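Local coordinates for H/ACA ribonucleoprotein complex non-core subunit NAF1 (Saccharomyces cerevisiae, PDB 2V3M) that binds RNA and is required for maturation of box H/ACA small nucleolar ribonucleoproteins, joining the particle during assembly before GAR1 takes its place, at residues E23-E26 / K27-I30; F98-L101 / K102-G106. All coordinates share one frame; numbering follows the deposited sequence.

Contact 1: residues E23-E26 / K27-I30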
loop_
_atom_site.group_PDB
_atom_site.type_symbol
_atom_site.label_atom_id
_atom_site.label_comp_id
_atom_site.label_asym_id
_atom_site.label_seq_id
_atom_site.Cartn_x
_atom_site.Cartn_y
_atom_site.Cartn_z
ATOM N N GLU A 23 -21.476 11.776 -9.026
ATOM C CA GLU A 23 -21.576 10.419 -9.503
ATOM C C GLU A 23 -21.179 10.280 -10.935
ATOM O O GLU A 23 -21.599 11.095 -11.772
ATOM C CB GLU A 23 -22.987 10.015 -9.497
ATOM C CG GLU A 23 -23.547 10.232 -8.257
ATOM C CD GLU A 23 -24.792 9.496 -8.166
ATOM O OE1 GLU A 23 -24.814 8.697 -7.251
ATOM O OE2 GLU A 23 -25.717 9.656 -8.994
ATOM N N ILE A 24 -20.415 9.215 -11.224
ATOM C CA ILE A 24 -20.040 8.969 -12.601
ATOM C C ILE A 24 -21.297 8.592 -13.344
ATOM O O ILE A 24 -22.029 7.661 -13.007
ATOM C CB ILE A 24 -18.972 7.935 -12.754
ATOM C CG1 ILE A 24 -17.736 8.338 -11.933
ATOM C CG2 ILE A 24 -18.618 7.834 -14.193
ATOM C CD1 ILE A 24 -17.371 7.438 -10.685
ATOM N N SER A 25 -21.578 9.375 -14.346
ATOM C CA SER A 25 -22.714 9.114 -15.203
ATOM C C SER A 25 -22.575 7.771 -15.998
ATOM O O SER A 25 -21.492 7.368 -16.433
ATOM C CB SER A 25 -22.864 10.333 -16.105
ATOM O OG SER A 25 -23.535 10.018 -17.280
ATOM N N GLU A 26 -23.678 7.073 -16.203
ATOM C CA GLU A 26 -23.631 5.757 -16.865
ATOM C C GLU A 26 -23.229 5.738 -18.342
ATOM O O GLU A 26 -22.914 4.700 -18.940
ATOM C CB GLU A 26 -25.001 5.167 -16.783
ATOM C CG GLU A 26 -24.999 3.694 -16.738
ATOM C CD GLU A 26 -24.841 3.104 -15.382
ATOM O OE1 GLU A 26 -23.798 3.181 -14.827
ATOM O OE2 GLU A 26 -25.729 2.476 -14.855
ATOM N N LYS A 27 -23.315 6.911 -18.933
ATOM C CA LYS A 27 -22.857 7.136 -20.271
ATOM C C LYS A 27 -21.360 7.156 -20.350
ATOM O O LYS A 27 -20.846 6.777 -21.381
ATOM C CB LYS A 27 -23.226 8.529 -20.714
ATOM C CG LYS A 27 -24.536 8.850 -20.594
ATOM C CD LYS A 27 -25.171 8.214 -21.707
ATOM C CE LYS A 27 -26.515 8.660 -21.735
ATOM N NZ LYS A 27 -26.913 8.846 -20.387
ATOM N N THR A 28 -20.655 7.687 -19.348
ATOM C CA THR A 28 -19.319 8.068 -19.661
ATOM C C THR A 28 -18.454 6.822 -19.840
ATOM O O THR A 28 -18.840 5.736 -19.394
ATOM C CB THR A 28 -18.724 9.140 -18.717
ATOM O OG1 THR A 28 -18.738 8.748 -17.352
ATOM C CG2 THR A 28 -19.433 10.401 -18.842
ATOM N N ILE A 29 -17.319 6.977 -20.528
ATOM C CA ILE A 29 -16.401 5.880 -20.786
ATOM C C ILE A 29 -15.551 5.632 -19.576
ATOM O O ILE A 29 -15.091 6.546 -18.927
ATOM C CB ILE A 29 -15.600 6.113 -22.074
ATOM C CG1 ILE A 29 -16.623 6.428 -23.162
ATOM C CG2 ILE A 29 -14.707 4.907 -22.386
ATOM C CD1 ILE A 29 -16.198 6.501 -24.519
ATOM N N ILE A 30 -15.430 4.357 -19.279
ATOM C CA ILE A 30 -14.700 3.837 -18.160
ATOM C C ILE A 30 -13.574 3.007 -18.808
ATOM O O ILE A 30 -13.803 2.351 -19.849
ATOM C CB ILE A 30 -15.700 3.009 -17.302
ATOM C CG1 ILE A 30 -15.682 3.464 -15.883
ATOM C CG2 ILE A 30 -15.381 1.574 -17.166
ATOM C CD1 ILE A 30 -16.385 4.589 -15.691
#

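Contact 2: residues F98-L101 / K102-G106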
loop_
_atom_site.group_PDB
_atom_site.type_symbol
_atom_site.label_atom_id
_atom_site.label_comp_id
_atom_site.label_asym_id
_atom_site.label_seq_id
_atom_site.Cartn_x
_atom_site.Cartn_y
_atom_site.Cartn_z
ATOM N N PHE A 98 -14.496 4.427 2.300
ATOM C CA PHE A 98 -13.322 3.646 2.661
ATOM C C PHE A 98 -13.674 2.238 3.130
ATOM O O PHE A 98 -13.142 1.296 2.595
ATOM C CB PHE A 98 -12.466 4.384 3.724
ATOM C CG PHE A 98 -11.251 3.587 4.190
ATOM C CD1 PHE A 98 -10.113 3.545 3.416
ATOM C CD2 PHE A 98 -11.300 2.825 5.369
ATOM C CE1 PHE A 98 -9.035 2.816 3.804
ATOM C CE2 PHE A 98 -10.205 2.063 5.765
ATOM C CZ PHE A 98 -9.074 2.069 4.997
ATOM N N ASP A 99 -14.555 2.129 4.113
ATOM C CA ASP A 99 -15.057 0.847 4.611
ATOM C C ASP A 99 -15.721 -0.030 3.567
ATOM O O ASP A 99 -15.592 -1.261 3.583
ATOM C CB ASP A 99 -16.004 1.098 5.800
ATOM C CG ASP A 99 -15.243 1.663 7.033
ATOM O OD1 ASP A 99 -14.015 1.344 7.214
ATOM O OD2 ASP A 99 -15.853 2.444 7.817
ATOM N N GLU A 100 -16.396 0.624 2.638
ATOM C CA GLU A 100 -17.015 -0.086 1.544
ATOM C C GLU A 100 -15.982 -0.613 0.570
ATOM O O GLU A 100 -16.114 -1.691 0.050
ATOM C CB GLU A 100 -18.025 0.779 0.847
ATOM C CG GLU A 100 -18.930 -0.047 -0.110
ATOM C CD GLU A 100 -19.687 0.828 -1.223
ATOM O OE1 GLU A 100 -19.913 0.249 -2.335
ATOM O OE2 GLU A 100 -20.009 2.067 -0.997
ATOM N N LEU A 101 -14.932 0.135 0.328
ATOM C CA LEU A 101 -13.912 -0.333 -0.580
ATOM C C LEU A 101 -13.025 -1.361 0.065
ATOM O O LEU A 101 -12.769 -2.349 -0.581
ATOM C CB LEU A 101 -13.093 0.829 -1.051
ATOM C CG LEU A 101 -13.861 1.931 -1.809
ATOM C CD1 LEU A 101 -12.849 3.081 -2.105
ATOM C CD2 LEU A 101 -14.520 1.509 -3.172
ATOM N N LYS A 102 -12.582 -1.138 1.313
ATOM C CA LYS A 102 -11.913 -2.110 2.174
ATOM C C LYS A 102 -12.414 -3.537 1.897
ATOM O O LYS A 102 -11.661 -4.490 1.712
ATOM C CB LYS A 102 -12.208 -1.724 3.646
ATOM C CG LYS A 102 -11.672 -2.694 4.803
ATOM C CD LYS A 102 -10.331 -2.170 5.285
ATOM C CE LYS A 102 -9.508 -3.041 6.237
ATOM N NZ LYS A 102 -8.556 -2.168 7.061
ATOM N N VAL A 103 -13.712 -3.670 1.855
ATOM C CA VAL A 103 -14.359 -4.927 1.727
ATOM C C VAL A 103 -14.436 -5.439 0.250
ATOM O O VAL A 103 -14.833 -6.580 -0.034
ATOM C CB VAL A 103 -15.717 -4.691 2.322
ATOM C CG1 VAL A 103 -16.831 -5.429 1.548
ATOM C CG2 VAL A 103 -15.644 -5.041 3.743
ATOM N N ARG A 104 -14.071 -4.606 -0.707
ATOM C CA ARG A 104 -14.134 -5.038 -2.073
ATOM C C ARG A 104 -12.791 -5.231 -2.735
ATOM O O ARG A 104 -12.747 -5.115 -3.952
ATOM C CB ARG A 104 -14.816 -3.960 -2.828
ATOM C CG ARG A 104 -16.300 -3.790 -2.473
ATOM C CD ARG A 104 -16.990 -3.752 -3.762
ATOM N NE ARG A 104 -17.752 -2.553 -3.956
ATOM C CZ ARG A 104 -18.221 -2.174 -5.135
ATOM N NH1 ARG A 104 -17.966 -2.862 -6.253
ATOM N NH2 ARG A 104 -18.919 -1.079 -5.196
ATOM N N LEU A 105 -11.717 -5.468 -1.961
ATOM C CA LEU A 105 -10.423 -5.778 -2.475
ATOM C C LEU A 105 -10.461 -6.831 -3.549
ATOM O O LEU A 105 -11.210 -7.796 -3.410
ATOM C CB LEU A 105 -9.590 -6.290 -1.353
ATOM C CG LEU A 105 -8.729 -5.250 -0.629
ATOM C CD1 LEU A 105 -9.291 -3.777 -0.822
ATOM C CD2 LEU A 105 -8.571 -5.704 0.816
ATOM N N GLY A 106 -9.684 -6.651 -4.642
ATOM C CA GLY A 106 -9.527 -7.700 -5.669
ATOM C C GLY A 106 -10.336 -7.436 -6.921
ATOM O O GLY A 106 -10.129 -8.101 -7.942
#

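Contact 1: residues E23-E26 / K27-I30
Thr-28 folds back on Ser-25 and grips its carbonyl oxygen twice. The backbone N of Thr-28 donates to Ser-25 O at 3.0 Å, closing the turn with an N-H...O angle of 158°. The hydroxyl OG1 of Thr-28 donates to the same oxygen at 3.2 Å, arriving from the same face of the carbonyl plane and tilted only 18° from it. A chi1 of 57° sets OG1 between the backbone N and the carbonyl carbon, which brings it back within reach of Ser-25 O. On the inner side, Ile-24 crosses Thr-28 at about a right angle and lays its CG2 methyl beside OG1, and the same methyl lies 4.2 Å from Ile-30 CD1. Both isoleucines continue onto Cys-64 of strand 62-65; Ile-24 also touches Val-112 and Ile-30 touches Phe-110, both of strand 108-112. Arg-68 bonds Thr-28 O and lies in a long, weak ion pair with Glu-26. The looser side is that of Ser-25 and Lys-27, both exposed to solvent, where Ser-25 OG lies 3.7 Å from Lys-27 CG without a bond between the side chains. Ser-25 to Thr-28 is a type I beta turn, here reinforced by a threonine hydroxyl and ending one residue before strand 30-40 of the antiparallel sheet.

Contact 2: residues F98-L101 / K102-G106
Glu-100 and Arg-104 run side by side and point the same way, one from the helix and the other from the turn that follows it. The arginine starts close to the backbone: CB lies 3.4 Å from Leu-101 O, and CG, anti to the carbonyl carbon (chi1 -68°), lies 3.3 Å from Glu-100 O. Bends at chi2 and chi3 then carry the chain alongside the glutamate, NE passing 3.9 Å from Glu-100 OE1. At the tip, NH2 makes a weak, nearly straight hydrogen bond to Glu-100 OE1 at 3.3 Å, part of a salt bridge. This oxygen meets the guanidinium at its edge, and the two planar groups are 18° apart. NH1 forms a salt bridge with Glu-107 and NH2 another with Asp-67, so three carboxylates share one guanidinium. A methionine in place of Arg-104 would probably leave these acids without their shared counter-charge and Glu-100 free to turn. At the backbone, Lys-102 N bonds to Phe-98 O at 2.8 Å, and Arg-104 N bonds to Leu-101 O at 2.6 Å as the chain leaves the helix. Helix 95-102 lies against the sheet, Phe-98 and Leu-101 both packing on Ile-44 of strand 43-48, while Leu-101 and Arg-104 reach Leu-65 of strand 62-65 and the loop beyond leads to strand 108-112.

In the fold
Contacts 1 and 2 are separate local contacts in the central domain of NAF1, structurally homologous to the core domain of GAR1; their centres are about 21 Å apart and their nearest atoms about 10 Å. Contact 1 leads into strand 30-40, and contact 2 into strand 108-112, its antiparallel neighbour. Strand 62-65 links them further, meeting the isoleucines of contact 1 through Cys-64 and contact 2 through Leu-65. Beyond it, Arg-68 reaches contact 1 and Asp-67 contact 2. Only contact 2 lies in the RNA-binding region of the protein. There the Lys-102 side chain is about 3 Å from a sulfate, to which NZ forms a salt bridge; the ion, probably from the crystallisation liquor, may mark an anion-binding spot.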